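Local coordinates for protein isoprenyl transferase (Helicobacter pylori, PDB 2D2R) that probably catalyses the magnesium-dependent condensation of isopentenyl diphosphate with allylic pyrophosphates to make the long undecaprenyl chain, at residues K46-I51 and L63-F68; K89-E94 and Q137-N142; L190-E195 and P219-K224. All blocks are in the same frame, centred on the assembly; numbering follows the deposited sequence.

Contact 1 of 3, residues K46-I51 and L63-F68; sequences KTLKDI and LTLYAF
L48 and I51 of helix 37-56 pack on L65 and L63 of strand 62-66, inside a beta-alpha-beta unit. Strand 18-22 is followed by the short helix 26-31 and then by helix 37-56, and the chain returns in strand 62-66, the parallel neighbour of 18-22.

Backbone bonds hold the helix side. D50 N donates to K46 O, and I51 N to T47 O. On the strand side, L63 and L65 are bonded to strand 136-140, while T64 is bonded to strand 18-22.

The contact between the two segments is apolar, with no hydrogen bond across it. All four residues are buried. L48 lies across from L65, CA atoms 8.3 Å apart, and I51 from L63. The second pair is looser: I51 CG2 lies 4.2 Å from L63 CD2. The CG1-CD1 arm of I51 turns away from the strand, and CD1 packs on F221.

The leucine pair is the tight spot. CG of L48 sits anti to its own backbone N (chi1 -170°), which brings the branch point of the side chain to the strand. The methyl CD1 of L65 abuts this branch point on the side turned away from CB, with the two L48 methyls spreading to its flanks. L65 CD1 lies only 3.3 Å from L48 CG, closer than usual van der Waals contact.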
ATOM      1  N   LYS A  46       1.731 -22.675 -14.295  1.00 46.89           N
ATOM      2  CA  LYS A  46       0.915 -22.742 -15.515  1.00 46.96           C
ATOM      3  C   LYS A  46      -0.132 -21.613 -15.490  1.00 46.02           C
ATOM      4  O   LYS A  46      -0.448 -20.998 -16.535  1.00 45.40           O
ATOM      5  CB  LYS A  46       0.225 -24.118 -15.660  1.00 49.41           C
ATOM      6  CG  LYS A  46       1.196 -25.304 -15.775  1.00 51.19           C
ATOM      7  CD  LYS A  46       2.357 -24.974 -16.665  1.00 53.26           C
ATOM      8  CE  LYS A  46       3.653 -25.537 -16.077  1.00 55.24           C
ATOM      9  NZ  LYS A  46       4.866 -25.062 -16.817  1.00 57.35           N
ATOM     10  N   THR A  47      -0.664 -21.342 -14.298  1.00 43.23           N
ATOM     11  CA  THR A  47      -1.623 -20.253 -14.168  1.00 42.87           C
ATOM     12  C   THR A  47      -0.940 -18.963 -14.585  1.00 40.61           C
ATOM     13  O   THR A  47      -1.462 -18.156 -15.347  1.00 41.90           O
ATOM     14  CB  THR A  47      -2.058 -20.067 -12.746  1.00 42.51           C
ATOM     15  OG1 THR A  47      -2.473 -21.322 -12.223  1.00 43.10           O
ATOM     16  CG2 THR A  47      -3.234 -19.093 -12.674  1.00 43.83           C
ATOM     17  N   LEU A  48       0.242 -18.750 -14.063  1.00 40.39           N
ATOM     18  CA  LEU A  48       0.937 -17.546 -14.430  1.00 40.60           C
ATOM     19  C   LEU A  48       0.944 -17.463 -15.979  1.00 41.63           C
ATOM     20  O   LEU A  48       0.556 -16.457 -16.568  1.00 38.92           O
ATOM     21  CB  LEU A  48       2.359 -17.607 -13.861  1.00 39.61           C
ATOM     22  CG  LEU A  48       3.198 -16.337 -13.931  1.00 38.75           C
ATOM     23  CD1 LEU A  48       4.350 -16.460 -12.964  1.00 39.50           C
ATOM     24  CD2 LEU A  48       3.708 -16.115 -15.313  1.00 39.46           C
ATOM     25  N   LYS A  49       1.347 -18.560 -16.639  1.00 43.29           N
ATOM     26  CA  LYS A  49       1.422 -18.535 -18.097  1.00 44.33           C
ATOM     27  C   LYS A  49       0.079 -18.197 -18.717  1.00 43.88           C
ATOM     28  O   LYS A  49      -0.025 -17.288 -19.571  1.00 43.74           O
ATOM     29  CB  LYS A  49       1.950 -19.874 -18.638  1.00 47.57           C
ATOM     30  CG  LYS A  49       2.174 -19.861 -20.156  1.00 51.68           C
ATOM     31  CD  LYS A  49       3.174 -20.936 -20.594  1.00 54.51           C
ATOM     32  CE  LYS A  49       2.722 -22.362 -20.211  1.00 57.98           C
ATOM     33  NZ  LYS A  49       1.368 -22.741 -20.807  1.00 59.05           N
ATOM     34  N   ASP A  50      -0.959 -18.885 -18.248  1.00 42.86           N
ATOM     35  CA  ASP A  50      -2.286 -18.663 -18.766  1.00 42.84           C
ATOM     36  C   ASP A  50      -2.786 -17.274 -18.509  1.00 43.09           C
ATOM     37  O   ASP A  50      -3.332 -16.611 -19.421  1.00 43.03           O
ATOM     38  CB  ASP A  50      -3.245 -19.658 -18.158  1.00 44.70           C
ATOM     39  CG  ASP A  50      -3.164 -21.006 -18.828  1.00 47.17           C
ATOM     40  OD1 ASP A  50      -2.150 -21.286 -19.507  1.00 46.86           O
ATOM     41  OD2 ASP A  50      -4.114 -21.791 -18.664  1.00 50.87           O
ATOM     42  N   ILE A  51      -2.614 -16.822 -17.263  1.00 41.87           N
ATOM     43  CA  ILE A  51      -3.061 -15.490 -16.953  1.00 40.34           C
ATOM     44  C   ILE A  51      -2.331 -14.483 -17.800  1.00 39.91           C
ATOM     45  O   ILE A  51      -2.945 -13.602 -18.367  1.00 39.34           O
ATOM     46  CB  ILE A  51      -2.859 -15.131 -15.471  1.00 39.66           C
ATOM     47  CG1 ILE A  51      -3.726 -16.029 -14.595  1.00 37.92           C
ATOM     48  CG2 ILE A  51      -3.230 -13.680 -15.267  1.00 37.85           C
ATOM     49  CD1 ILE A  51      -5.186 -15.882 -14.829  1.00 38.55           C
ATOM     50  N   LEU A  63       1.339  -6.234 -16.626  1.00 29.41           N
ATOM     51  CA  LEU A  63       0.926  -7.205 -15.637  1.00 29.39           C
ATOM     52  C   LEU A  63       2.173  -7.415 -14.796  1.00 29.96           C
ATOM     53  O   LEU A  63       3.230  -7.771 -15.336  1.00 28.27           O
ATOM     54  CB  LEU A  63       0.525  -8.526 -16.332  1.00 28.98           C
ATOM     55  CG  LEU A  63       0.118  -9.684 -15.410  1.00 32.17           C
ATOM     56  CD1 LEU A  63      -1.213  -9.286 -14.717  1.00 28.07           C
ATOM     57  CD2 LEU A  63      -0.060 -11.025 -16.202  1.00 30.89           C
ATOM     58  N   THR A  64       2.074  -7.180 -13.484  1.00 28.45           N
ATOM     59  CA  THR A  64       3.211  -7.357 -12.612  1.00 26.13           C
ATOM     60  C   THR A  64       2.823  -8.449 -11.606  1.00 28.37           C
ATOM     61  O   THR A  64       1.779  -8.354 -10.963  1.00 25.91           O
ATOM     62  CB  THR A  64       3.530  -6.065 -11.874  1.00 26.52           C
ATOM     63  OG1 THR A  64       3.830  -5.045 -12.821  1.00 26.62           O
ATOM     64  CG2 THR A  64       4.724  -6.266 -10.987  1.00 23.20           C
ATOM     65  N   LEU A  65       3.689  -9.458 -11.453  1.00 27.04           N
ATOM     66  CA  LEU A  65       3.419 -10.609 -10.596  1.00 30.76           C
ATOM     67  C   LEU A  65       4.444 -10.722  -9.484  1.00 31.70           C
ATOM     68  O   LEU A  65       5.659 -10.589  -9.706  1.00 29.81           O
ATOM     69  CB  LEU A  65       3.395 -11.905 -11.464  1.00 30.94           C
ATOM     70  CG  LEU A  65       2.306 -11.953 -12.550  1.00 33.78           C
ATOM     71  CD1 LEU A  65       2.475 -13.172 -13.414  1.00 35.99           C
ATOM     72  CD2 LEU A  65       0.906 -11.994 -11.911  1.00 34.39           C
ATOM     73  N   TYR A  66       3.966 -10.937  -8.269  1.00 32.65           N
ATOM     74  CA  TYR A  66       4.899 -10.989  -7.173  1.00 36.55           C
ATOM     75  C   TYR A  66       5.490 -12.390  -7.113  1.00 41.05           C
ATOM     76  O   TYR A  66       4.979 -13.275  -6.419  1.00 41.26           O
ATOM     77  CB  TYR A  66       4.179 -10.584  -5.900  1.00 35.68           C
ATOM     78  CG  TYR A  66       5.047 -10.222  -4.734  1.00 36.23           C
ATOM     79  CD1 TYR A  66       6.423 -10.078  -4.865  1.00 38.02           C
ATOM     80  CD2 TYR A  66       4.483 -10.022  -3.493  1.00 37.56           C
ATOM     81  CE1 TYR A  66       7.218  -9.737  -3.781  1.00 40.40           C
ATOM     82  CE2 TYR A  66       5.255  -9.690  -2.391  1.00 41.52           C
ATOM     83  CZ  TYR A  66       6.629  -9.540  -2.538  1.00 42.47           C
ATOM     84  OH  TYR A  66       7.376  -9.146  -1.447  1.00 44.43           O
ATOM     85  N   ALA A  67       6.573 -12.581  -7.878  1.00 45.28           N
ATOM     86  CA  ALA A  67       7.251 -13.889  -7.981  1.00 48.83           C
ATOM     87  C   ALA A  67       7.750 -14.328  -6.636  1.00 51.20           C
ATOM     88  O   ALA A  67       7.424 -15.425  -6.188  1.00 52.12           O
ATOM     89  CB  ALA A  67       8.397 -13.826  -8.959  1.00 49.89           C
ATOM     90  N   PHE A  68       8.543 -13.460  -6.005  1.00 53.24           N
ATOM     91  CA  PHE A  68       9.067 -13.699  -4.672  1.00 54.97           C
ATOM     92  C   PHE A  68       9.828 -12.508  -4.060  1.00 54.75           C
ATOM     93  O   PHE A  68      10.353 -11.635  -4.799  1.00 52.40           O
ATOM     94  CB  PHE A  68       9.914 -14.978  -4.672  1.00 58.04           C
ATOM     95  CG  PHE A  68      11.396 -14.763  -4.745  1.00 60.24           C
ATOM     96  CD1 PHE A  68      12.133 -14.437  -3.595  1.00 61.12           C
ATOM     97  CD2 PHE A  68      12.078 -14.993  -5.937  1.00 61.31           C
ATOM     98  CE1 PHE A  68      13.542 -14.359  -3.628  1.00 61.40           C
ATOM     99  CE2 PHE A  68      13.488 -14.917  -5.982  1.00 62.35           C
ATOM    100  CZ  PHE A  68      14.217 -14.602  -4.824  1.00 61.62           C
TER

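Contact 2 of 3, residues K89-E94 and Q137-N142; sequences KYLKDE and QVLALN
Y90 and L91, consecutive residues of helix 80-100, both lean on one methyl, CD1 of L139 in strand 136-140. The contact joins helix 80-100 to the parallel sheet. A helix packing its apolar side on the sheet face is characteristic of parallel alpha/beta folds; here it does so through L139, with a water bridge beside it. The contact is small, burying 101 Å² in all.

The segment begins at K89, which takes no part across the contact. Its NZ makes a salt bridge to D93 OD2 at 2.6 Å, one turn further along the helix. The ammonium group meets that oxygen nearly end-on to the C-O bond.

Y90 comes next and serves two purposes. Its CG is anti to the backbone N (chi1 175°), and the ring reaches from the helix toward the sheet. The ring atom CE2 lies 4.4 Å from L139 CD1, and the methyl approaches obliquely. The hydroxyl goes further and reaches Q137 through a water. Y90 OH is 2.9 Å from this water. The water accepts a bond from Q137 NE2 at 3.1 Å. At the other end of the amide, Q137 OE1 is bonded to Y98 OH. The two bonds fix which way round the amide is turned.

L91 follows with a purely apolar contact. Its CB does not head for the strand, but its CD2 comes within 4.4 Å of L139 CD1. Further on, D93 N and E94 N close helical turns on K89 O and Y90 O.

Around the contact, strand 136-140 runs between strands 104-108 and 62-66 and is hydrogen-bonded to both. L139 also touches L65 on the second of these. Helix 37-56 packs alongside helix 80-100: V45 and L48 touch Y90, and L48 also rests on Q137.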
ATOM      1  N   LYS A  89      16.244 -21.706 -15.108  1.00 56.05           N
ATOM      2  CA  LYS A  89      15.770 -22.785 -15.951  1.00 56.39           C
ATOM      3  C   LYS A  89      14.446 -22.282 -16.423  1.00 56.22           C
ATOM      4  O   LYS A  89      14.190 -22.188 -17.625  1.00 56.39           O
ATOM      5  CB  LYS A  89      15.560 -24.076 -15.156  1.00 57.27           C
ATOM      6  CG  LYS A  89      15.482 -25.325 -16.044  1.00 57.70           C
ATOM      7  CD  LYS A  89      15.256 -26.599 -15.249  1.00 59.04           C
ATOM      8  CE  LYS A  89      13.783 -26.741 -14.858  1.00 60.91           C
ATOM      9  NZ  LYS A  89      12.885 -26.813 -16.054  1.00 60.73           N
ATOM     10  N   TYR A  90      13.623 -21.923 -15.442  1.00 55.52           N
ATOM     11  CA  TYR A  90      12.289 -21.416 -15.694  1.00 55.08           C
ATOM     12  C   TYR A  90      12.279 -20.370 -16.794  1.00 54.23           C
ATOM     13  O   TYR A  90      11.453 -20.413 -17.695  1.00 53.93           O
ATOM     14  CB  TYR A  90      11.706 -20.800 -14.427  1.00 55.37           C
ATOM     15  CG  TYR A  90      10.367 -20.165 -14.694  1.00 57.79           C
ATOM     16  CD1 TYR A  90       9.229 -20.958 -14.876  1.00 58.61           C
ATOM     17  CD2 TYR A  90      10.241 -18.777 -14.873  1.00 57.72           C
ATOM     18  CE1 TYR A  90       7.993 -20.393 -15.242  1.00 58.83           C
ATOM     19  CE2 TYR A  90       9.012 -18.207 -15.234  1.00 58.79           C
ATOM     20  CZ  TYR A  90       7.899 -19.029 -15.424  1.00 59.21           C
ATOM     21  OH  TYR A  90       6.704 -18.514 -15.858  1.00 60.18           O
ATOM     22  N   LEU A  91      13.208 -19.429 -16.728  1.00 54.12           N
ATOM     23  CA  LEU A  91      13.235 -18.366 -17.720  1.00 54.34           C
ATOM     24  C   LEU A  91      13.776 -18.812 -19.068  1.00 56.01           C
ATOM     25  O   LEU A  91      13.247 -18.433 -20.105  1.00 55.57           O
ATOM     26  CB  LEU A  91      14.006 -17.159 -17.176  1.00 52.63           C
ATOM     27  CG  LEU A  91      13.332 -16.407 -16.007  1.00 50.36           C
ATOM     28  CD1 LEU A  91      14.330 -15.454 -15.366  1.00 49.81           C
ATOM     29  CD2 LEU A  91      12.091 -15.678 -16.486  1.00 48.31           C
ATOM     30  N   LYS A  92      14.827 -19.615 -19.071  1.00 58.33           N
ATOM     31  CA  LYS A  92      15.336 -20.083 -20.349  1.00 61.04           C
ATOM     32  C   LYS A  92      14.269 -20.984 -20.964  1.00 62.13           C
ATOM     33  O   LYS A  92      14.038 -20.932 -22.164  1.00 62.88           O
ATOM     34  CB  LYS A  92      16.686 -20.788 -20.175  1.00 61.22           C
ATOM     35  CG  LYS A  92      17.827 -19.786 -19.973  1.00 62.38           C
ATOM     36  CD  LYS A  92      19.079 -20.430 -19.379  1.00 64.70           C
ATOM     37  CE  LYS A  92      19.718 -21.452 -20.321  1.00 64.89           C
ATOM     38  NZ  LYS A  92      20.968 -22.066 -19.752  1.00 66.63           N
ATOM     39  N   ASP A  93      13.585 -21.778 -20.149  1.00 63.55           N
ATOM     40  CA  ASP A  93      12.522 -22.616 -20.685  1.00 65.66           C
ATOM     41  C   ASP A  93      11.470 -21.793 -21.444  1.00 66.81           C
ATOM     42  O   ASP A  93      11.391 -21.841 -22.677  1.00 66.57           O
ATOM     43  CB  ASP A  93      11.819 -23.400 -19.571  1.00 67.08           C
ATOM     44  CG  ASP A  93      12.620 -24.598 -19.106  1.00 68.66           C
ATOM     45  OD1 ASP A  93      13.396 -25.126 -19.933  1.00 69.55           O
ATOM     46  OD2 ASP A  93      12.467 -25.023 -17.934  1.00 69.17           O
ATOM     47  N   GLU A  94      10.671 -21.015 -20.717  1.00 67.21           N
ATOM     48  CA  GLU A  94       9.636 -20.246 -21.376  1.00 67.86           C
ATOM     49  C   GLU A  94      10.057 -19.054 -22.204  1.00 67.83           C
ATOM     50  O   GLU A  94       9.204 -18.344 -22.729  1.00 68.18           O
ATOM     51  CB  GLU A  94       8.568 -19.851 -20.372  1.00 68.82           C
ATOM     52  CG  GLU A  94       7.398 -20.774 -20.470  1.00 69.97           C
ATOM     53  CD  GLU A  94       6.719 -20.989 -19.161  1.00 71.31           C
ATOM     54  OE1 GLU A  94       5.931 -21.961 -19.062  1.00 72.06           O
ATOM     55  OE2 GLU A  94       6.976 -20.186 -18.233  1.00 72.68           O
ATOM     56  N   GLN A 137       5.097  -7.899 -19.224  1.00 33.77           N
ATOM     57  CA  GLN A 137       4.904  -8.762 -18.060  1.00 33.70           C
ATOM     58  C   GLN A 137       6.120  -8.448 -17.216  1.00 33.10           C
ATOM     59  O   GLN A 137       7.246  -8.525 -17.704  1.00 32.56           O
ATOM     60  CB  GLN A 137       4.893 -10.261 -18.401  1.00 33.43           C
ATOM     61  CG  GLN A 137       4.627 -11.141 -17.161  1.00 32.68           C
ATOM     62  CD  GLN A 137       5.394 -12.457 -17.146  1.00 30.23           C
ATOM     63  OE1 GLN A 137       6.631 -12.486 -17.147  1.00 29.75           O
ATOM     64  NE2 GLN A 137       4.655 -13.552 -17.147  1.00 32.18           N
ATOM     65  N   VAL A 138       5.875  -8.072 -15.962  1.00 29.83           N
ATOM     66  CA  VAL A 138       6.922  -7.745 -15.032  1.00 29.67           C
ATOM     67  C   VAL A 138       6.934  -8.795 -13.937  1.00 29.53           C
ATOM     68  O   VAL A 138       5.869  -9.134 -13.397  1.00 29.21           O
ATOM     69  CB  VAL A 138       6.681  -6.343 -14.385  1.00 29.35           C
ATOM     70  CG1 VAL A 138       7.895  -5.940 -13.537  1.00 29.92           C
ATOM     71  CG2 VAL A 138       6.369  -5.297 -15.484  1.00 28.84           C
ATOM     72  N   LEU A 139       8.122  -9.353 -13.648  1.00 28.82           N
ATOM     73  CA  LEU A 139       8.218 -10.312 -12.550  1.00 29.05           C
ATOM     74  C   LEU A 139       9.031  -9.677 -11.433  1.00 28.34           C
ATOM     75  O   LEU A 139      10.152  -9.156 -11.634  1.00 27.01           O
ATOM     76  CB  LEU A 139       8.856 -11.672 -12.959  1.00 31.44           C
ATOM     77  CG  LEU A 139       8.069 -12.606 -13.922  1.00 32.62           C
ATOM     78  CD1 LEU A 139       8.840 -13.974 -14.076  1.00 34.33           C
ATOM     79  CD2 LEU A 139       6.670 -12.845 -13.450  1.00 32.63           C
ATOM     80  N   ALA A 140       8.430  -9.689 -10.250  1.00 27.13           N
ATOM     81  CA  ALA A 140       9.066  -9.170  -9.060  1.00 28.48           C
ATOM     82  C   ALA A 140       9.914 -10.304  -8.503  1.00 28.17           C
ATOM     83  O   ALA A 140       9.376 -11.296  -8.053  1.00 29.33           O
ATOM     84  CB  ALA A 140       7.998  -8.769  -8.038  1.00 28.87           C
ATOM     85  N   LEU A 141      11.227 -10.138  -8.543  1.00 27.69           N
ATOM     86  CA  LEU A 141      12.165 -11.143  -8.093  1.00 27.46           C
ATOM     87  C   LEU A 141      13.061 -10.635  -7.003  1.00 27.17           C
ATOM     88  O   LEU A 141      13.780  -9.658  -7.176  1.00 28.80           O
ATOM     89  CB  LEU A 141      13.008 -11.601  -9.296  1.00 30.40           C
ATOM     90  CG  LEU A 141      12.172 -12.160 -10.439  1.00 29.96           C
ATOM     91  CD1 LEU A 141      13.042 -12.231 -11.733  1.00 34.80           C
ATOM     92  CD2 LEU A 141      11.658 -13.577 -10.079  1.00 31.30           C
ATOM     93  N   ASN A 142      13.052 -11.321  -5.862  1.00 26.66           N
ATOM     94  CA  ASN A 142      13.821 -10.868  -4.691  1.00 27.65           C
ATOM     95  C   ASN A 142      13.390  -9.404  -4.508  1.00 26.28           C
ATOM     96  O   ASN A 142      14.204  -8.517  -4.290  1.00 24.45           O
ATOM     97  CB  ASN A 142      15.331 -10.908  -4.932  1.00 28.65           C
ATOM     98  CG  ASN A 142      16.116 -10.584  -3.721  1.00 28.36           C
ATOM     99  OD1 ASN A 142      15.686 -10.850  -2.577  1.00 34.39           O
ATOM    100  ND2 ASN A 142      17.302 -10.001  -3.924  1.00 30.86           N
TER
HETATM  101  O   HOH W   1       6.180 -16.240 -17.548  1.00 46.30           O

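Contact 3 of 3, residues L190-E195 and P219-K224; sequences LRTGGE and PDFTPK
F221 presses its ring against L190 and T192, at the end of strand 188-191. Three buried residues carry the contact, and no hydrogen bond crosses it.

The CH-pi contact comes from T192. Its methyl CG2 stands over one face of the phenyl ring, 4.3 Å from the F221 centroid and 14° off the ring normal. The torsion of T192 (chi1 63°) sets CG2 beside the backbone N, with OG1 on the inner position between N and the carbonyl carbon. One side chain thereby splits its roles: the methyl meets the ring, and OG1 is hydrogen-bonded to D24 O.

The apolar contact is made by L190, which comes from the opposite direction to F221. Its CD2 lies 3.6 Å from F221 CZ and approaches the ring obliquely. I51 of helix 37-56 and L226 and I229 of helix 223-236 also touch F221.

The other polar bonds lie beside the patch. T222 is the N-cap of helix 223-236. Its OG1 accepts a weak bond from K224 N at 3.0 Å, with an N-H...O angle of 121°, and its own N donates to D225 OD2.

R191 points to the opposite side of the strand from L190 and T192. Its NH1 is bonded to R197 O and S199 OG. CB of E195 lies 3.3 Å above the plane of the guanidinium, toward its rim.

With T192 OG1 bonded to D24 O and R191 in the strand, the strand end and the loop with G193 and G194, both at positive phi, border the probable active site. By similarity, R191, R197 and S199 bind substrate, and D24 is catalytic and binds magnesium, as in other UPP synthases.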
ATOM      1  N   LEU A 190      -4.428  -7.134  -7.143  1.00 21.66           N
ATOM      2  CA  LEU A 190      -5.194  -8.293  -6.704  1.00 22.23           C
ATOM      3  C   LEU A 190      -4.373  -9.223  -5.883  1.00 22.69           C
ATOM      4  O   LEU A 190      -3.208  -9.432  -6.203  1.00 23.91           O
ATOM      5  CB  LEU A 190      -5.665  -9.090  -7.931  1.00 23.35           C
ATOM      6  CG  LEU A 190      -6.211 -10.487  -7.712  1.00 25.04           C
ATOM      7  CD1 LEU A 190      -7.598 -10.344  -7.053  1.00 22.88           C
ATOM      8  CD2 LEU A 190      -6.330 -11.212  -9.153  1.00 25.09           C
ATOM      9  N   ARG A 191      -4.961  -9.768  -4.824  1.00 23.69           N
ATOM     10  CA  ARG A 191      -4.247 -10.763  -4.012  1.00 23.29           C
ATOM     11  C   ARG A 191      -5.123 -12.007  -3.870  1.00 24.40           C
ATOM     12  O   ARG A 191      -6.268 -11.946  -3.403  1.00 22.85           O
ATOM     13  CB  ARG A 191      -3.862 -10.237  -2.608  1.00 23.80           C
ATOM     14  CG  ARG A 191      -3.234 -11.316  -1.742  1.00 24.19           C
ATOM     15  CD  ARG A 191      -2.450 -10.797  -0.560  1.00 23.07           C
ATOM     16  NE  ARG A 191      -1.811 -11.894   0.145  1.00 22.90           N
ATOM     17  CZ  ARG A 191      -0.793 -11.748   0.971  1.00 25.30           C
ATOM     18  NH1 ARG A 191      -0.328 -10.503   1.207  1.00 24.31           N
ATOM     19  NH2 ARG A 191      -0.178 -12.832   1.481  1.00 25.02           N
ATOM     20  N   THR A 192      -4.578 -13.150  -4.322  1.00 25.16           N
ATOM     21  CA  THR A 192      -5.292 -14.401  -4.231  1.00 25.81           C
ATOM     22  C   THR A 192      -4.880 -15.087  -2.915  1.00 28.40           C
ATOM     23  O   THR A 192      -4.010 -14.578  -2.173  1.00 27.85           O
ATOM     24  CB  THR A 192      -4.898 -15.323  -5.461  1.00 26.73           C
ATOM     25  OG1 THR A 192      -3.507 -15.608  -5.383  1.00 27.22           O
ATOM     26  CG2 THR A 192      -5.182 -14.586  -6.799  1.00 25.52           C
ATOM     27  N   GLY A 193      -5.534 -16.206  -2.600  1.00 27.82           N
ATOM     28  CA  GLY A 193      -5.199 -16.952  -1.406  1.00 27.71           C
ATOM     29  C   GLY A 193      -5.822 -16.587  -0.078  1.00 28.55           C
ATOM     30  O   GLY A 193      -5.465 -17.166   0.935  1.00 29.24           O
ATOM     31  N   GLY A 194      -6.703 -15.608  -0.032  1.00 28.30           N
ATOM     32  CA  GLY A 194      -7.350 -15.378   1.251  1.00 28.04           C
ATOM     33  C   GLY A 194      -6.864 -14.284   2.201  1.00 30.06           C
ATOM     34  O   GLY A 194      -7.662 -13.777   2.992  1.00 28.99           O
ATOM     35  N   GLU A 195      -5.579 -13.944   2.147  1.00 29.71           N
ATOM     36  CA  GLU A 195      -5.003 -12.919   3.030  1.00 28.41           C
ATOM     37  C   GLU A 195      -5.327 -11.537   2.542  1.00 28.61           C
ATOM     38  O   GLU A 195      -5.517 -11.316   1.363  1.00 24.58           O
ATOM     39  CB  GLU A 195      -3.491 -13.043   3.115  1.00 29.76           C
ATOM     40  CG  GLU A 195      -2.975 -14.334   3.743  1.00 34.16           C
ATOM     41  CD  GLU A 195      -3.624 -14.674   5.081  1.00 37.18           C
ATOM     42  OE1 GLU A 195      -3.889 -13.784   5.910  1.00 37.55           O
ATOM     43  OE2 GLU A 195      -3.854 -15.857   5.327  1.00 39.48           O
ATOM     44  N   PRO A 219      -3.141 -21.608  -7.684  1.00 42.04           N
ATOM     45  CA  PRO A 219      -3.212 -22.713  -8.662  1.00 43.37           C
ATOM     46  C   PRO A 219      -4.624 -23.014  -9.162  1.00 43.66           C
ATOM     47  O   PRO A 219      -4.779 -23.727 -10.145  1.00 45.26           O
ATOM     48  CB  PRO A 219      -2.605 -23.889  -7.909  1.00 43.01           C
ATOM     49  CG  PRO A 219      -1.590 -23.232  -7.016  1.00 42.32           C
ATOM     50  CD  PRO A 219      -2.396 -22.022  -6.485  1.00 42.39           C
ATOM     51  N   ASP A 220      -5.645 -22.496  -8.487  1.00 43.45           N
ATOM     52  CA  ASP A 220      -7.038 -22.713  -8.898  1.00 43.91           C
ATOM     53  C   ASP A 220      -7.618 -21.512  -9.642  1.00 43.83           C
ATOM     54  O   ASP A 220      -8.762 -21.549 -10.103  1.00 43.35           O
ATOM     55  CB  ASP A 220      -7.933 -22.974  -7.679  1.00 45.75           C
ATOM     56  CG  ASP A 220      -7.633 -24.286  -7.007  1.00 47.67           C
ATOM     57  OD1 ASP A 220      -7.241 -25.228  -7.735  1.00 49.50           O
ATOM     58  OD2 ASP A 220      -7.790 -24.396  -5.768  1.00 47.00           O
ATOM     59  N   PHE A 221      -6.819 -20.451  -9.753  1.00 42.60           N
ATOM     60  CA  PHE A 221      -7.237 -19.192 -10.367  1.00 42.19           C
ATOM     61  C   PHE A 221      -7.308 -19.268 -11.873  1.00 42.20           C
ATOM     62  O   PHE A 221      -6.347 -19.642 -12.508  1.00 42.71           O
ATOM     63  CB  PHE A 221      -6.267 -18.069  -9.956  1.00 39.40           C
ATOM     64  CG  PHE A 221      -6.827 -16.685 -10.154  1.00 35.09           C
ATOM     65  CD1 PHE A 221      -7.913 -16.263  -9.420  1.00 34.77           C
ATOM     66  CD2 PHE A 221      -6.281 -15.830 -11.095  1.00 34.73           C
ATOM     67  CE1 PHE A 221      -8.471 -15.002  -9.611  1.00 31.69           C
ATOM     68  CE2 PHE A 221      -6.825 -14.570 -11.304  1.00 35.51           C
ATOM     69  CZ  PHE A 221      -7.947 -14.156 -10.541  1.00 32.54           C
ATOM     70  N   THR A 222      -8.433 -18.878 -12.455  1.00 42.92           N
ATOM     71  CA  THR A 222      -8.541 -18.984 -13.899  1.00 43.67           C
ATOM     72  C   THR A 222      -8.780 -17.688 -14.582  1.00 44.68           C
ATOM     73  O   THR A 222      -9.103 -16.680 -13.948  1.00 45.24           O
ATOM     74  CB  THR A 222      -9.698 -19.867 -14.305  1.00 43.11           C
ATOM     75  OG1 THR A 222     -10.911 -19.158 -14.073  1.00 45.70           O
ATOM     76  CG2 THR A 222      -9.730 -21.093 -13.499  1.00 41.62           C
ATOM     77  N   PRO A 223      -8.638 -17.685 -15.908  1.00 44.07           N
ATOM     78  CA  PRO A 223      -8.880 -16.429 -16.600  1.00 43.99           C
ATOM     79  C   PRO A 223     -10.329 -16.012 -16.402  1.00 44.09           C
ATOM     80  O   PRO A 223     -10.661 -14.839 -16.458  1.00 44.00           O
ATOM     81  CB  PRO A 223      -8.545 -16.778 -18.041  1.00 45.05           C
ATOM     82  CG  PRO A 223      -7.351 -17.677 -17.845  1.00 44.39           C
ATOM     83  CD  PRO A 223      -7.832 -18.596 -16.738  1.00 44.26           C
ATOM     84  N   LYS A 224     -11.188 -16.992 -16.163  1.00 43.79           N
ATOM     85  CA  LYS A 224     -12.600 -16.703 -15.962  1.00 44.72           C
ATOM     86  C   LYS A 224     -12.737 -15.888 -14.659  1.00 42.94           C
ATOM     87  O   LYS A 224     -13.424 -14.856 -14.632  1.00 43.17           O
ATOM     88  CB  LYS A 224     -13.381 -18.018 -15.852  1.00 45.85           C
ATOM     89  CG  LYS A 224     -14.888 -17.865 -15.709  1.00 49.05           C
ATOM     90  CD  LYS A 224     -15.543 -19.254 -15.512  1.00 52.33           C
ATOM     91  CE  LYS A 224     -16.710 -19.486 -16.504  1.00 54.48           C
ATOM     92  NZ  LYS A 224     -16.327 -19.342 -17.967  1.00 55.59           N
TER

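In the fold
The three contacts come in series along the chain, and all reach the same six-stranded parallel sheet. Contacts 1 and 2 have centres about 9 Å apart. Their strands, 62-66 and 136-140, are neighbours, and L63 O and V138 N lie 2.7 Å apart in a probable hydrogen bond. Contact 3 is centred about 11 Å from contact 1. Contacts 2 and 3 do not touch; their centres are about 19 Å apart. Helix 37-56 reaches both: V45 and L48 touch Y90 of contact 2, and I51 touches F221 of contact 3. Contacts 1 and 2 pack helices on the sheet; contact 3 packs the loop before helix 223-236 on the end of strand 188-191, beside the probable magnesium and substrate site.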